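Local coordinates for odorant binding protein, antennal (Anopheles gambiae, PDB 3R1V), which probably binds odorant molecules as a small secreted helical protein of the PBP/GOBP family, and here holds an azobenzene phenol in its interior, at residues 64-69 / 90-95; 84-89 / 111-116; 8-13 / 76-81. All coordinates share one frame; numbering follows the deposited sequence.

Contact 1. Residues 64-69 / 90-95; sequences TGRILL and ECSHIV. With AZB (4-{(E)-[4-(propan-2-yl)phenyl]diazenyl}phenol), chain C.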
# COMPACT_ATOMS: atom_id res chain seq x y z
N THR A 64 -5.97 -13.98 7.83
CA THR A 64 -5.83 -14.45 6.43
C THR A 64 -4.74 -13.71 5.66
O THR A 64 -4.07 -14.32 4.81
CB THR A 64 -7.17 -14.40 5.67
OG1 THR A 64 -7.60 -13.05 5.56
CG2 THR A 64 -8.26 -15.26 6.32
N GLY A 65 -4.58 -12.42 5.94
CA GLY A 65 -3.63 -11.54 5.28
C GLY A 65 -4.32 -10.59 4.33
O GLY A 65 -3.67 -9.73 3.73
N ARG A 66 -5.65 -10.74 4.21
CA ARG A 66 -6.55 -9.95 3.36
C ARG A 66 -6.50 -8.47 3.70
O ARG A 66 -6.54 -8.09 4.87
CB ARG A 66 -8.00 -10.47 3.50
CG ARG A 66 -8.84 -10.31 2.26
CD ARG A 66 -10.03 -11.24 2.32
NE ARG A 66 -11.26 -10.54 2.03
CZ ARG A 66 -12.07 -10.08 2.98
NH1 ARG A 66 -11.77 -10.27 4.26
NH2 ARG A 66 -13.18 -9.44 2.65
N ILE A 67 -6.38 -7.64 2.66
CA ILE A 67 -6.32 -6.19 2.82
C ILE A 67 -7.74 -5.64 2.89
O ILE A 67 -8.56 -5.89 2.00
CB ILE A 67 -5.43 -5.48 1.75
CG1 ILE A 67 -4.08 -6.22 1.46
CG2 ILE A 67 -5.22 -3.99 2.05
CD1 ILE A 67 -3.10 -6.48 2.66
N LEU A 68 -8.03 -4.91 3.97
CA LEU A 68 -9.34 -4.30 4.20
C LEU A 68 -9.17 -2.79 4.13
O LEU A 68 -9.04 -2.12 5.16
CB LEU A 68 -9.91 -4.74 5.56
CG LEU A 68 -9.81 -6.22 5.89
CD1 LEU A 68 -9.27 -6.43 7.28
CD2 LEU A 68 -11.14 -6.87 5.80
N LEU A 69 -9.12 -2.26 2.89
CA LEU A 69 -8.96 -0.83 2.59
C LEU A 69 -10.14 -0.00 3.10
O LEU A 69 -9.98 1.19 3.34
CB LEU A 69 -8.71 -0.62 1.08
CG LEU A 69 -7.85 0.59 0.69
CD1 LEU A 69 -6.40 0.41 1.13
CD2 LEU A 69 -7.90 0.81 -0.81
N GLU A 90 -13.05 -4.09 -6.68
CA GLU A 90 -12.18 -4.72 -7.66
C GLU A 90 -11.07 -5.59 -7.07
O GLU A 90 -10.60 -6.49 -7.78
CB GLU A 90 -11.55 -3.65 -8.58
CG GLU A 90 -12.46 -3.10 -9.66
CD GLU A 90 -13.12 -4.13 -10.56
OE1 GLU A 90 -12.40 -4.93 -11.18
OE2 GLU A 90 -14.37 -4.14 -10.61
N CYS A 91 -10.60 -5.29 -5.83
CA CYS A 91 -9.43 -5.97 -5.26
C CYS A 91 -9.51 -6.61 -3.86
O CYS A 91 -8.50 -7.18 -3.44
CB CYS A 91 -8.21 -5.07 -5.37
SG CYS A 91 -8.02 -4.26 -6.98
N SER A 92 -10.63 -6.52 -3.12
CA SER A 92 -10.63 -7.09 -1.76
C SER A 92 -10.88 -8.60 -1.58
O SER A 92 -11.16 -9.05 -0.47
CB SER A 92 -11.42 -6.22 -0.78
OG SER A 92 -12.80 -6.54 -0.76
N HIS A 93 -10.70 -9.39 -2.66
CA HIS A 93 -10.86 -10.85 -2.66
C HIS A 93 -9.50 -11.59 -2.57
O HIS A 93 -9.47 -12.78 -2.25
CB HIS A 93 -11.63 -11.31 -3.90
CG HIS A 93 -11.00 -10.87 -5.18
ND1 HIS A 93 -11.19 -9.59 -5.68
CD2 HIS A 93 -10.17 -11.54 -6.01
CE1 HIS A 93 -10.49 -9.53 -6.79
NE2 HIS A 93 -9.86 -10.68 -7.04
N ILE A 94 -8.40 -10.87 -2.90
CA ILE A 94 -7.02 -11.38 -2.93
C ILE A 94 -6.60 -12.00 -1.60
O ILE A 94 -6.55 -11.30 -0.58
CB ILE A 94 -6.02 -10.27 -3.39
CG1 ILE A 94 -6.43 -9.57 -4.72
CG2 ILE A 94 -4.57 -10.78 -3.40
CD1 ILE A 94 -6.11 -10.29 -6.08
N VAL A 95 -6.33 -13.33 -1.61
CA VAL A 95 -5.86 -14.14 -0.47
C VAL A 95 -4.90 -15.21 -0.99
O VAL A 95 -5.23 -15.93 -1.94
CB VAL A 95 -6.98 -14.76 0.42
CG1 VAL A 95 -6.41 -15.69 1.49
CG2 VAL A 95 -7.81 -13.68 1.08
C1 AZB C . 5.97 1.51 -2.93
N1 AZB C . -0.43 2.53 -2.30
O1 AZB C . -6.67 3.98 -1.55
N2 AZB C . -1.17 2.57 -1.24
C3 AZB C . 4.93 -0.71 -3.63
C4 AZB C . -3.12 3.68 -2.45
C5 AZB C . -4.53 4.03 -2.49
C6 AZB C . -5.38 3.66 -1.50
C7 AZB C . -4.82 2.96 -0.48
C8 AZB C . -3.37 2.61 -0.45
C9 AZB C . -2.53 2.97 -1.42
C11 AZB C . 2.85 0.99 -1.41
C12 AZB C . 1.54 1.49 -1.26
C13 AZB C . 0.83 2.06 -2.41
C14 AZB C . 1.48 2.11 -3.70
C15 AZB C . 2.86 1.58 -3.84
C16 AZB C . 3.51 1.03 -2.68
C17 AZB C . 4.90 0.48 -2.73
O HOH W 1 -6.53 -8.57 -0.36

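Contact 2. Residues 84-89 / 111-116; sequences VDHLTR and FNAHDE. With AZB (4-{(E)-[4-(propan-2-yl)phenyl]diazenyl}phenol), chain C.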
# COMPACT_ATOMS: atom_id res chain seq x y z
N VAL A 84 -12.03 4.46 -2.58
CA VAL A 84 -11.87 3.27 -1.73
C VAL A 84 -12.86 2.18 -2.13
O VAL A 84 -12.43 1.05 -2.39
CB VAL A 84 -11.90 3.62 -0.21
CG1 VAL A 84 -12.18 2.40 0.66
CG2 VAL A 84 -10.61 4.30 0.23
N ASP A 85 -14.18 2.51 -2.22
CA ASP A 85 -15.24 1.57 -2.60
C ASP A 85 -15.00 0.86 -3.93
O ASP A 85 -15.40 -0.30 -4.07
CB ASP A 85 -16.64 2.21 -2.56
CG ASP A 85 -17.22 2.44 -1.17
OD1 ASP A 85 -16.62 1.96 -0.18
OD2 ASP A 85 -18.29 3.08 -1.08
N HIS A 86 -14.31 1.52 -4.89
CA HIS A 86 -13.97 0.93 -6.18
C HIS A 86 -12.82 -0.07 -6.03
O HIS A 86 -12.89 -1.17 -6.59
CB HIS A 86 -13.64 2.00 -7.23
CG HIS A 86 -13.26 1.44 -8.56
ND1 HIS A 86 -14.18 0.80 -9.37
CD2 HIS A 86 -12.05 1.43 -9.17
CE1 HIS A 86 -13.51 0.43 -10.45
NE2 HIS A 86 -12.23 0.79 -10.38
N LEU A 87 -11.76 0.30 -5.27
CA LEU A 87 -10.60 -0.56 -5.02
C LEU A 87 -10.98 -1.78 -4.20
O LEU A 87 -10.45 -2.86 -4.44
CB LEU A 87 -9.44 0.21 -4.36
CG LEU A 87 -8.77 1.32 -5.19
CD1 LEU A 87 -7.92 2.22 -4.32
CD2 LEU A 87 -7.93 0.75 -6.33
N THR A 88 -11.93 -1.63 -3.25
CA THR A 88 -12.43 -2.73 -2.42
C THR A 88 -13.36 -3.65 -3.23
O THR A 88 -13.45 -4.84 -2.94
CB THR A 88 -13.10 -2.22 -1.14
OG1 THR A 88 -14.17 -1.34 -1.48
CG2 THR A 88 -12.12 -1.53 -0.20
N ARG A 89 -14.04 -3.09 -4.25
CA ARG A 89 -14.94 -3.83 -5.14
C ARG A 89 -14.12 -4.68 -6.12
O ARG A 89 -14.47 -5.83 -6.36
CB ARG A 89 -15.85 -2.85 -5.93
CG ARG A 89 -16.95 -3.52 -6.74
CD ARG A 89 -17.65 -2.54 -7.67
NE ARG A 89 -18.71 -1.79 -7.00
CZ ARG A 89 -19.43 -0.83 -7.57
NH1 ARG A 89 -19.22 -0.49 -8.84
NH2 ARG A 89 -20.38 -0.20 -6.89
N PHE A 111 -3.08 -0.78 -8.61
CA PHE A 111 -2.37 -0.09 -9.68
C PHE A 111 -3.05 -0.25 -11.02
O PHE A 111 -3.02 0.66 -11.82
CB PHE A 111 -0.92 -0.58 -9.76
CG PHE A 111 0.05 0.16 -8.86
CD1 PHE A 111 -0.21 0.30 -7.50
CD2 PHE A 111 1.23 0.68 -9.37
CE1 PHE A 111 0.68 0.99 -6.67
CE2 PHE A 111 2.13 1.36 -8.53
CZ PHE A 111 1.85 1.50 -7.19
N ASN A 112 -3.66 -1.40 -11.27
CA ASN A 112 -4.35 -1.59 -12.53
C ASN A 112 -5.75 -0.99 -12.49
O ASN A 112 -6.19 -0.38 -13.47
CB ASN A 112 -4.41 -3.05 -12.92
CG ASN A 112 -4.84 -3.24 -14.35
OD1 ASN A 112 -4.05 -3.06 -15.29
ND2 ASN A 112 -6.10 -3.60 -14.54
N ALA A 113 -6.45 -1.17 -11.36
CA ALA A 113 -7.83 -0.71 -11.15
C ALA A 113 -8.08 0.79 -11.30
O ALA A 113 -8.65 1.21 -12.31
CB ALA A 113 -8.37 -1.19 -9.82
N HIS A 114 -7.76 1.56 -10.26
CA HIS A 114 -8.06 2.98 -10.15
C HIS A 114 -6.79 3.68 -9.68
O HIS A 114 -6.68 4.11 -8.52
CB HIS A 114 -9.21 3.08 -9.14
CG HIS A 114 -9.75 4.44 -8.84
ND1 HIS A 114 -11.00 4.84 -9.30
CD2 HIS A 114 -9.24 5.41 -8.06
CE1 HIS A 114 -11.17 6.05 -8.82
NE2 HIS A 114 -10.15 6.44 -8.07
N ASP A 115 -5.81 3.76 -10.57
CA ASP A 115 -4.50 4.32 -10.28
C ASP A 115 -4.34 5.80 -10.57
O ASP A 115 -3.48 6.17 -11.37
CB ASP A 115 -3.40 3.51 -10.96
CG ASP A 115 -3.46 3.51 -12.49
OD1 ASP A 115 -4.48 3.99 -13.05
OD2 ASP A 115 -2.50 3.03 -13.12
N GLU A 116 -5.09 6.65 -9.86
CA GLU A 116 -4.87 8.08 -10.03
C GLU A 116 -3.36 8.42 -9.82
O GLU A 116 -2.86 9.14 -10.68
CB GLU A 116 -5.80 8.95 -9.17
CG GLU A 116 -5.82 10.42 -9.59
CD GLU A 116 -7.17 11.08 -9.72
OE1 GLU A 116 -7.21 12.24 -10.20
OE2 GLU A 116 -8.19 10.47 -9.34
C1 AZB C . 5.97 1.51 -2.93
N1 AZB C . -0.43 2.53 -2.30
O1 AZB C . -6.67 3.98 -1.55
N2 AZB C . -1.17 2.57 -1.24
C3 AZB C . 4.93 -0.71 -3.63
C4 AZB C . -3.12 3.68 -2.45
C5 AZB C . -4.53 4.03 -2.49
C6 AZB C . -5.38 3.66 -1.50
C7 AZB C . -4.82 2.96 -0.48
C8 AZB C . -3.37 2.61 -0.45
C9 AZB C . -2.53 2.97 -1.42
C11 AZB C . 2.85 0.99 -1.41
C12 AZB C . 1.54 1.49 -1.26
C13 AZB C . 0.83 2.06 -2.41
C14 AZB C . 1.48 2.11 -3.70
C15 AZB C . 2.86 1.58 -3.84
C16 AZB C . 3.51 1.03 -2.68
C17 AZB C . 4.90 0.48 -2.73
O HOH W 2 -10.89 -0.72 -13.05

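Contact 3. Residues 8-13 / 76-81; sequences DRYKKP and IPDDVK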
# COMPACT_ATOMS: atom_id res chain seq x y z
N ASP A 8 -0.52 17.59 2.14
CA ASP A 8 0.84 17.62 2.70
C ASP A 8 0.97 17.03 4.11
O ASP A 8 2.04 16.56 4.47
CB ASP A 8 1.44 19.03 2.61
CG ASP A 8 1.79 19.46 1.20
OD1 ASP A 8 2.95 19.24 0.78
OD2 ASP A 8 0.90 20.00 0.51
N ARG A 9 -0.13 17.01 4.88
CA ARG A 9 -0.20 16.48 6.24
C ARG A 9 0.00 14.95 6.35
O ARG A 9 0.25 14.45 7.46
CB ARG A 9 -1.50 16.89 6.92
CG ARG A 9 -2.73 16.45 6.15
CD ARG A 9 -3.85 16.09 7.08
NE ARG A 9 -5.12 16.58 6.56
CZ ARG A 9 -6.29 16.40 7.17
NH1 ARG A 9 -6.36 15.75 8.33
NH2 ARG A 9 -7.40 16.89 6.64
N TYR A 10 -0.15 14.20 5.24
CA TYR A 10 0.03 12.74 5.23
C TYR A 10 1.46 12.35 4.94
O TYR A 10 1.83 11.19 5.14
CB TYR A 10 -0.90 12.07 4.21
CG TYR A 10 -2.35 12.14 4.61
CD1 TYR A 10 -2.81 11.49 5.75
CD2 TYR A 10 -3.27 12.82 3.83
CE1 TYR A 10 -4.16 11.56 6.12
CE2 TYR A 10 -4.62 12.88 4.18
CZ TYR A 10 -5.06 12.25 5.33
OH TYR A 10 -6.38 12.31 5.68
N LYS A 11 2.27 13.31 4.48
CA LYS A 11 3.67 13.12 4.14
C LYS A 11 4.51 12.64 5.33
O LYS A 11 5.16 11.59 5.23
CB LYS A 11 4.24 14.40 3.47
CG LYS A 11 5.76 14.48 3.36
CD LYS A 11 6.38 13.19 2.89
CE LYS A 11 6.89 13.35 1.52
NZ LYS A 11 6.70 12.13 0.72
N LYS A 12 4.51 13.41 6.43
CA LYS A 12 5.26 13.11 7.65
C LYS A 12 4.97 11.68 8.16
O LYS A 12 5.93 10.91 8.26
CB LYS A 12 5.01 14.17 8.75
CG LYS A 12 4.58 15.55 8.23
CD LYS A 12 5.76 16.47 7.93
CE LYS A 12 6.04 17.44 9.05
NZ LYS A 12 6.61 16.76 10.25
N PRO A 13 3.70 11.26 8.41
CA PRO A 13 3.46 9.87 8.87
C PRO A 13 3.85 8.80 7.86
O PRO A 13 4.31 7.73 8.28
CB PRO A 13 1.96 9.81 9.19
CG PRO A 13 1.43 11.14 8.98
CD PRO A 13 2.43 12.02 8.34
N ILE A 76 -10.04 8.57 8.58
CA ILE A 76 -9.80 9.55 7.57
C ILE A 76 -10.81 10.71 7.58
O ILE A 76 -12.01 10.49 7.80
CB ILE A 76 -9.70 8.75 6.25
CG1 ILE A 76 -8.30 8.84 5.58
CG2 ILE A 76 -10.92 8.81 5.34
CD1 ILE A 76 -8.20 9.53 4.24
N PRO A 77 -10.34 11.96 7.35
CA PRO A 77 -11.25 13.11 7.35
C PRO A 77 -11.74 13.55 5.96
O PRO A 77 -12.63 14.41 5.90
CB PRO A 77 -10.38 14.20 7.99
CG PRO A 77 -8.96 13.83 7.60
CD PRO A 77 -8.94 12.39 7.14
N ASP A 78 -11.16 13.02 4.86
CA ASP A 78 -11.52 13.46 3.51
C ASP A 78 -12.23 12.49 2.56
O ASP A 78 -12.37 11.30 2.84
CB ASP A 78 -10.36 14.22 2.83
CG ASP A 78 -8.99 13.57 2.92
OD1 ASP A 78 -8.06 14.23 3.45
OD2 ASP A 78 -8.83 12.43 2.44
N ASP A 79 -12.70 13.06 1.42
CA ASP A 79 -13.45 12.43 0.33
C ASP A 79 -12.66 11.32 -0.36
O ASP A 79 -12.07 11.53 -1.43
CB ASP A 79 -13.91 13.52 -0.66
CG ASP A 79 -15.03 13.11 -1.60
OD1 ASP A 79 -16.00 12.48 -1.13
OD2 ASP A 79 -14.96 13.49 -2.79
N VAL A 80 -12.66 10.13 0.25
CA VAL A 80 -11.96 8.95 -0.27
C VAL A 80 -12.90 7.76 -0.53
O VAL A 80 -12.47 6.77 -1.14
CB VAL A 80 -10.73 8.62 0.64
CG1 VAL A 80 -11.13 7.77 1.85
CG2 VAL A 80 -9.60 7.97 -0.15
N LYS A 81 -14.19 7.87 -0.12
CA LYS A 81 -15.23 6.84 -0.25
C LYS A 81 -15.38 6.21 -1.64
O LYS A 81 -15.33 4.98 -1.73
CB LYS A 81 -16.57 7.37 0.25

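Contact 1. Residues 64-69 / 90-95
Arg66 reaches across to Ser92 and makes the direct hydrogen bond of this contact. Its NE donates to Ser92 O over 2.9 Å, with an N-H...O angle of 140°. The carbonyl points almost straight at the nitrogen, but the oxygen lies 27° out of the guanidinium plane, so the bond is bent at the arginine. Ser92 follows the end of helix 81-91, and its OG is hydrogen-bonded to Thr88 O.

A second polar link runs through a water. Ile67 N donates to it at 3.2 Å, and the water donates to Ile94 O at 2.7 Å. Two backbone groups of the facing loops are thus satisfied without touching.

The apolar part lies along the arginine chain. Val95 CG2 packs 3.5 Å from Arg66 CD and also meets CG. With chi1 at 174°, Val95 CG1 is anti to the backbone N, and this rotation leaves CG2 as the branch that meets the arginine.

Inward, Leu69 CD1 comes within 3.4 Å of C7 on the phenol ring of the bound AZB. Cys91 forms a disulfide with Cys109 of helix 99-113. The arrangement is a loop packed on the turn that follows helix 81-91, next to that disulfide, at the edge of the ligand pocket of a PBP/GOBP-type helical fold.

Contact 2. Residues 84-89 / 111-116
His86 and His114 both set CG anti to the backbone N, with chi1 at 179° and -179°, and this extends the two side chains toward each other across the contact. Leu87 uses a different rotamer, with CG anti to the carbonyl carbon. Its CD2 reaches Ala113 and His114, and its CD1 reaches the phenol end of AZB.

The closest touch is between His86 CD2 and His114 CB, at 3.3 Å. The CB approaches the edge of the His86 ring, near its plane. The imidazoles themselves are neither stacked nor edge-to-face. Their centroids are 5.3 Å apart and the planes are turned by 53°. His114 ND1 lies 3.6 Å from His86 CD2, so a ring carbon, and not a ring nitrogen, is its nearest neighbour on His86.

A water joins the same two chain parts in the plane of the His86 ring. It donates to Ala113 O at 3.0 Å and has a weak bond with His86 NE2.

The apolar side is carried by Leu87. CD2 packs 4.0 Å from Ala113 CB and also against His114 CB, the side chains of Leu87 and His114 crossing at about a right angle. CD1 meets the phenol oxygen O1 of AZB at 3.5 Å. Phe111 points away from the other segment and presents its edge to the ligand, with CE1 at 3.3 Å from AZB C14.

Leu87 and Phe111 therefore both line the pocket, one at the phenol and one at the second ring. Leu69, from the loop before helix 81-91, packs on Leu87 and Thr88. The contact joins helix 81-91 to the C-terminal end of helix 99-113.

Contact 3. Residues 8-13 / 76-81
Tyr10 OH lies unusually close to a carbon, only 2.9 Å from Pro77 CD. So short an approach may reflect coordinate error as much as real crowding. The hydroxyl also donates a weak hydrogen bond to Asp78 OD1 at 3.4 Å. That oxygen sits at the ring edge, in the ring plane, and the carboxylate is turned 84° from the ring. Ile76 CD1 lies 3.6 Å from Tyr10 OH.

Arg9 runs beside Tyr10. Its chi1 of 58° puts CG between the backbone N and the carbonyl carbon, and further bends carry the guanidinium to the proline. NH1 is 3.3 Å from Pro77 CG, and the arginine and the proline lie side by side, running in opposing senses. Arg9 NH2 stays 4.2 Å from Asp78 OD1. That oxygen lies well out of the guanidinium plane and no N-H points at it, so the pair is an attraction of charges and not a salt bridge.

The backbones remain far apart, and side chains alone bridge the start of helix 11-25 and the loop before helix 81-91. Asp78 also touches Pro7. One weak hydrogen bond and one distant charge pair, beside proline and isoleucine carbons, imply a loose, mostly van der Waals attachment at the surface.

How the contacts relate
From the N terminus, the chain enters contact 3 at 8-13. It passes helix 44-56 and reaches 64-69, the first half of contact 1, before 76-81 closes contact 3. Contact 1 closes later, at 90-95, so these two loops cross. Contact 2 opens at 84-89, soon after contact 3 has closed, and ends at 111-116. It crosses contact 1 and follows contact 3 in series. Contact 1 ties the loop after helix 44-56 to the turn after helix 81-91; contact 2 ties helix 81-91 to the end of helix 99-113. They touch through Leu69 and Leu87, centres about 12 Å apart, and both reach the ligand. Contact 3 ties the N-terminal region to the same long loop.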